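Local structure of Rv1989c (MbcT) (Mycobacterium tuberculosis, 6FKG) at residues 72-76 with 77-81; 155-158 with 159-162. The protein degrades NAD(+) by phosphorolysis as the toxin of a type II toxin-antitoxin system, killing the cell unless the antitoxin MbcA blocks its active site. One frame throughout, in Å; residues are numbered along the deposited sequence.

Contact 1. Residues 72-76 with 77-81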
ATOM      1  N   ARG B  72      25.990   7.060 -32.576  1.00 34.39           N
ATOM      2  CA  ARG B  72      25.258   6.138 -31.713  1.00 38.50           C
ATOM      3  C   ARG B  72      24.232   6.867 -30.854  1.00 32.02           C
ATOM      4  O   ARG B  72      23.133   6.364 -30.643  1.00 30.05           O
ATOM      5  CB  ARG B  72      26.217   5.352 -30.820  1.00 34.16           C
ATOM      6  CG  ARG B  72      27.132   4.400 -31.607  1.00 34.08           C
ATOM      7  CD  ARG B  72      28.070   3.638 -30.664  1.00 39.38           C
ATOM      8  NE  ARG B  72      27.355   2.645 -29.869  1.00 45.12           N
ATOM      9  CZ  ARG B  72      27.205   2.700 -28.553  1.00 47.90           C
ATOM     10  NH1 ARG B  72      27.731   3.709 -27.866  1.00 46.16           N
ATOM     11  NH2 ARG B  72      26.530   1.734 -27.929  1.00 42.89           N
ATOM     12  N   ALA B  73      24.591   8.040 -30.344  1.00 31.03           N
ATOM     13  CA  ALA B  73      23.621   8.818 -29.592  1.00 28.00           C
ATOM     14  C   ALA B  73      22.487   9.288 -30.498  1.00 34.90           C
ATOM     15  O   ALA B  73      21.312   9.213 -30.131  1.00 30.26           O
ATOM     16  CB  ALA B  73      24.306  10.008 -28.906  1.00 31.57           C
ATOM     17  N   ALA B  74      22.834   9.776 -31.684  1.00 31.83           N
ATOM     18  CA  ALA B  74      21.822  10.177 -32.651  1.00 31.70           C
ATOM     19  C   ALA B  74      20.851   9.050 -32.956  1.00 33.77           C
ATOM     20  O   ALA B  74      19.642   9.260 -33.027  1.00 32.03           O
ATOM     21  CB  ALA B  74      22.484  10.658 -33.944  1.00 33.27           C
ATOM     22  N   GLN B  75      21.389   7.852 -33.168  1.00 32.22           N
ATOM     23  CA  GLN B  75      20.581   6.686 -33.458  1.00 30.62           C
ATOM     24  C   GLN B  75      19.632   6.345 -32.297  1.00 32.56           C
ATOM     25  O   GLN B  75      18.476   6.007 -32.527  1.00 33.35           O
ATOM     26  CB  GLN B  75      21.487   5.479 -33.793  1.00 31.25           C
ATOM     27  CG  GLN B  75      20.734   4.215 -34.150  1.00 50.89           C
ATOM     28  CD  GLN B  75      21.630   2.977 -34.146  1.00 70.37           C
ATOM     29  OE1 GLN B  75      22.838   3.067 -33.894  1.00 79.06           O
ATOM     30  NE2 GLN B  75      21.043   1.818 -34.438  1.00 68.78           N
ATOM     31  N   ALA B  76      20.102   6.449 -31.058  1.00 32.55           N
ATOM     32  CA  ALA B  76      19.243   6.201 -29.891  1.00 31.21           C
ATOM     33  C   ALA B  76      18.154   7.266 -29.792  1.00 30.51           C
ATOM     34  O   ALA B  76      17.102   7.039 -29.189  1.00 34.35           O
ATOM     35  CB  ALA B  76      20.073   6.169 -28.591  1.00 30.14           C
ATOM     36  N   ALA B  77      18.428   8.425 -30.388  1.00 30.58           N
ATOM     37  CA  ALA B  77      17.484   9.534 -30.445  1.00 29.71           C
ATOM     38  C   ALA B  77      16.656   9.492 -31.736  1.00 35.51           C
ATOM     39  O   ALA B  77      16.012  10.471 -32.082  1.00 31.83           O
ATOM     40  CB  ALA B  77      18.225  10.856 -30.341  1.00 31.18           C
ATOM     41  N   SER B  78      16.689   8.361 -32.439  1.00 31.23           N
ATOM     42  CA  SER B  78      15.878   8.146 -33.645  1.00 31.16           C
ATOM     43  C   SER B  78      16.210   9.106 -34.794  1.00 33.06           C
ATOM     44  O   SER B  78      15.359   9.408 -35.642  1.00 34.47           O
ATOM     45  CB  SER B  78      14.379   8.260 -33.309  1.00 37.52           C
ATOM     46  OG  SER B  78      13.990   7.262 -32.378  1.00 34.60           O
ATOM     47  N   THR B  79      17.442   9.589 -34.838  1.00 35.23           N
ATOM     48  CA  THR B  79      17.820  10.476 -35.920  1.00 42.51           C
ATOM     49  C   THR B  79      19.262  10.181 -36.357  1.00 40.45           C
ATOM     50  O   THR B  79      19.755   9.074 -36.143  1.00 33.18           O
ATOM     51  CB  THR B  79      17.632  11.957 -35.519  1.00 36.40           C
ATOM     52  OG1 THR B  79      17.891  12.795 -36.651  1.00 36.59           O
ATOM     53  CG2 THR B  79      18.532  12.355 -34.318  1.00 30.71           C
ATOM     54  N   THR B  80      19.916  11.144 -37.001  1.00 35.73           N
ATOM     55  CA  THR B  80      21.280  10.952 -37.494  1.00 36.66           C
ATOM     56  C   THR B  80      22.181  12.035 -36.943  1.00 38.24           C
ATOM     57  O   THR B  80      21.691  13.085 -36.519  1.00 32.86           O
ATOM     58  CB  THR B  80      21.357  10.998 -39.014  1.00 39.37           C
ATOM     59  OG1 THR B  80      20.958  12.300 -39.463  1.00 35.72           O
ATOM     60  CG2 THR B  80      20.458   9.936 -39.644  1.00 43.43           C
ATOM     61  N   ALA B  81      23.489  11.789 -36.950  1.00 34.23           N
ATOM     62  CA  ALA B  81      24.451  12.785 -36.472  1.00 37.53           C
ATOM     63  C   ALA B  81      24.257  14.099 -37.237  1.00 34.23           C
ATOM     64  O   ALA B  81      24.244  15.169 -36.630  1.00 35.71           O
ATOM     65  CB  ALA B  81      25.894  12.281 -36.625  1.00 35.22           C
TER
HETATM   66  O   HOH W   1      14.488   7.929 -29.967  1.00 33.49           O
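The carbonyl oxygen of Ala-74 is the point on which the chain reverses: Thr-79 N donates to it across five residues while Ser-78 N reaches back to Gln-75 O, the paired bonds of a Schellman motif that ends helix 63-76. Positive phi at Ser-78 (63°) is the backbone evidence, marking this serine as the C-prime residue. The two bonds differ in geometry. Thr-79 N lies 2.9 Å from Ala-74 O with a nearly straight N-H (164°), whereas Ser-78 N, 3.0 Å from Gln-75 O, stands above the carbonyl plane. Ala-77 N, the first amide past the helix, is shared weakly between Ala-73 O and Ala-74 O. Beside this turn the methyl of Thr-79 lies against the same acceptor, CG2 being 3.5 Å from Ala-74 O; OG1 is anti to the backbone N (chi1 -174°), which leaves CG2 as the branch facing the helix. On its way back the chain passes close to Ala-74, whose CB is 3.3 Å from Thr-80 C, and Thr-80 then takes the N-cap position of helix 81-84. The antitoxin MbcA covers part of the turn: Trp-77 of the MbcA chain packs on Ala-77 and Gln-73 of the MbcA chain on Thr-79. A water bridges the last turn, donating to Ala-76 O at 2.9 Å and hydrogen-bonded to Ser-78 OG at 2.6 Å.

Contact 2. Residues 155-158 with 159-162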
ATOM      1  N   VAL B 155      35.873   8.896 -16.999  1.00 26.95           N
ATOM      2  CA  VAL B 155      36.577   9.516 -15.881  1.00 25.76           C
ATOM      3  C   VAL B 155      35.595   9.746 -14.734  1.00 28.43           C
ATOM      4  O   VAL B 155      34.601  10.437 -14.895  1.00 30.42           O
ATOM      5  CB  VAL B 155      37.230  10.856 -16.287  1.00 28.91           C
ATOM      6  CG1 VAL B 155      38.022  11.431 -15.119  1.00 35.63           C
ATOM      7  CG2 VAL B 155      38.136  10.652 -17.485  1.00 35.91           C
ATOM      8  N   THR B 156      35.877   9.165 -13.576  1.00 29.62           N
ATOM      9  CA  THR B 156      34.869   9.099 -12.520  1.00 35.71           C
ATOM     10  C   THR B 156      35.247   9.997 -11.354  1.00 35.09           C
ATOM     11  O   THR B 156      36.363   9.908 -10.837  1.00 38.21           O
ATOM     12  CB  THR B 156      34.664   7.640 -12.029  1.00 39.01           C
ATOM     13  OG1 THR B 156      35.925   7.064 -11.676  1.00 43.73           O
ATOM     14  CG2 THR B 156      34.056   6.776 -13.134  1.00 37.92           C
ATOM     15  N   ALA B 157      34.311  10.873 -10.967  1.00 33.15           N
ATOM     16  CA  ALA B 157      34.512  11.820  -9.867  1.00 37.10           C
ATOM     17  C   ALA B 157      35.826  12.589 -10.045  1.00 40.13           C
ATOM     18  O   ALA B 157      36.649  12.682  -9.130  1.00 40.94           O
ATOM     19  CB  ALA B 157      34.487  11.097  -8.537  1.00 36.79           C
ATOM     20  N   TYR B 158      35.994  13.114 -11.256  1.00 37.86           N
ATOM     21  CA  TYR B 158      37.152  13.877 -11.686  1.00 40.13           C
ATOM     22  C   TYR B 158      37.617  14.898 -10.656  1.00 45.84           C
ATOM     23  O   TYR B 158      38.797  14.945 -10.292  1.00 38.64           O
ATOM     24  CB  TYR B 158      36.805  14.570 -13.013  1.00 49.97           C
ATOM     25  CG  TYR B 158      37.624  15.780 -13.346  1.00 52.62           C
ATOM     26  CD1 TYR B 158      37.015  17.019 -13.536  1.00 52.36           C
ATOM     27  CD2 TYR B 158      39.007  15.692 -13.485  1.00 59.66           C
ATOM     28  CE1 TYR B 158      37.771  18.144 -13.843  1.00 65.69           C
ATOM     29  CE2 TYR B 158      39.768  16.805 -13.794  1.00 63.60           C
ATOM     30  CZ  TYR B 158      39.150  18.028 -13.974  1.00 73.12           C
ATOM     31  OH  TYR B 158      39.917  19.133 -14.284  1.00 79.12           O
ATOM     32  N   GLU B 159      36.671  15.700 -10.185  1.00 47.71           N
ATOM     33  CA  GLU B 159      36.955  16.831  -9.307  1.00 53.12           C
ATOM     34  C   GLU B 159      37.664  16.424  -8.012  1.00 48.30           C
ATOM     35  O   GLU B 159      38.616  17.081  -7.590  1.00 49.92           O
ATOM     36  CB  GLU B 159      35.650  17.577  -8.991  1.00 61.16           C
ATOM     37  CG  GLU B 159      34.928  18.174 -10.221  1.00 64.37           C
ATOM     38  CD  GLU B 159      34.047  17.170 -10.993  1.00 69.53           C
ATOM     39  OE1 GLU B 159      34.146  15.944 -10.767  1.00 56.81           O
ATOM     40  OE2 GLU B 159      33.238  17.623 -11.834  1.00 78.55           O
ATOM     41  N   GLN B 160      37.209  15.330  -7.403  1.00 52.65           N
ATOM     42  CA  GLN B 160      37.747  14.856  -6.125  1.00 61.93           C
ATOM     43  C   GLN B 160      38.979  13.982  -6.281  1.00 64.34           C
ATOM     44  O   GLN B 160      39.795  13.883  -5.367  1.00 60.63           O
ATOM     45  CB  GLN B 160      36.693  14.054  -5.349  1.00 56.97           C
ATOM     46  CG  GLN B 160      35.675  14.892  -4.617  1.00 65.90           C
ATOM     47  CD  GLN B 160      34.690  15.517  -5.564  1.00 67.82           C
ATOM     48  OE1 GLN B 160      34.187  14.860  -6.477  1.00 67.18           O
ATOM     49  NE2 GLN B 160      34.413  16.799  -5.364  1.00 68.90           N
ATOM     50  N   ARG B 161      39.107  13.340  -7.436  1.00 55.59           N
ATOM     51  CA  ARG B 161      40.062  12.250  -7.568  1.00 56.45           C
ATOM     52  C   ARG B 161      41.278  12.538  -8.427  1.00 60.52           C
ATOM     53  O   ARG B 161      42.167  11.697  -8.526  1.00 66.37           O
ATOM     54  CB  ARG B 161      39.350  11.031  -8.118  1.00 55.19           C
ATOM     55  CG  ARG B 161      38.135  10.710  -7.329  1.00 54.47           C
ATOM     56  CD  ARG B 161      38.051   9.251  -7.094  1.00 54.54           C
ATOM     57  NE  ARG B 161      37.265   8.947  -5.909  1.00 56.90           N
ATOM     58  CZ  ARG B 161      36.638   7.793  -5.751  1.00 45.38           C
ATOM     59  NH1 ARG B 161      36.730   6.897  -6.715  1.00 45.71           N
ATOM     60  NH2 ARG B 161      35.928   7.546  -4.655  1.00 47.44           N
ATOM     61  N   THR B 162      41.325  13.712  -9.044  1.00 60.58           N
ATOM     62  CA  THR B 162      42.443  14.029  -9.914  1.00 64.21           C
ATOM     63  C   THR B 162      43.297  15.173  -9.377  1.00 69.64           C
ATOM     64  O   THR B 162      42.806  16.136  -8.786  1.00 67.86           O
ATOM     65  CB  THR B 162      41.974  14.374 -11.347  1.00 67.49           C
ATOM     66  OG1 THR B 162      41.266  15.619 -11.338  1.00 77.75           O
ATOM     67  CG2 THR B 162      41.083  13.258 -11.919  1.00 57.61           C
TER
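Tyr-158 O gathers two donors from the end of the short helix 158-161, the hydroxyl of Thr-162 and the amide of Arg-161, which arrive from opposite faces of its carbonyl plane. The hydroxyl bond is the shorter, with Thr-162 OG1 donating to Tyr-158 O at 2.8 Å; the hydrogen bond from Arg-161 N to Tyr-158 O is longer, 3.3 Å. Thr-162 N adds a weak bond to the same oxygen. A chi1 of 69° sets OG1 between the backbone N and the carbonyl carbon, where it also lies 3.1 Å from Tyr-158 CE2, obliquely to the ring. One residue earlier, Ala-157 O receives weak bonds from Gln-160 N and Arg-161 N, and the Arg-161 chain packs beside it, CG 3.1 Å from Ala-157 O and 3.9 Å from Ala-157 CB. On the same side of the ring plane as Thr-162 OG1, the bent Glu-159 side chain crosses that of Tyr-158 at about a right angle, CD 3.9 Å from Tyr-158 CD1, with carboxylate and ring planes 51° apart. Two polar ends find partners beyond the turn: Arg-161 NH1 bonds to Trp-136 O while its guanidinium forms a cation-pi contact with Trp-136, and Gln-160 NE2 bonds to Glu-67 of the MbcA chain. With Ala-157 at the N-cap position, the arrangement is a strand-to-helix junction ending strand 150-156 in the RES-domain sheet.

Contact 1 closes before contact 2 opens along the chain, and both belong to the RES domain. Their centres are 29 Å apart, their nearest atoms about 15 Å, and they lie on opposite sides of the chain's centre. Each is a junction: 72-81 runs from helix 63-76 through a loop into helix 81-84, whereas 155-162 takes strand 150-156 into helix 158-161. The sheet connects the two regions indirectly, because strand 56-60, which precedes helix 63-76, pairs antiparallel with strand 150-156. MbcA comes within reach of six residues of contact 1 but only one of contact 2, so its contacts, though unequal, extend to both places.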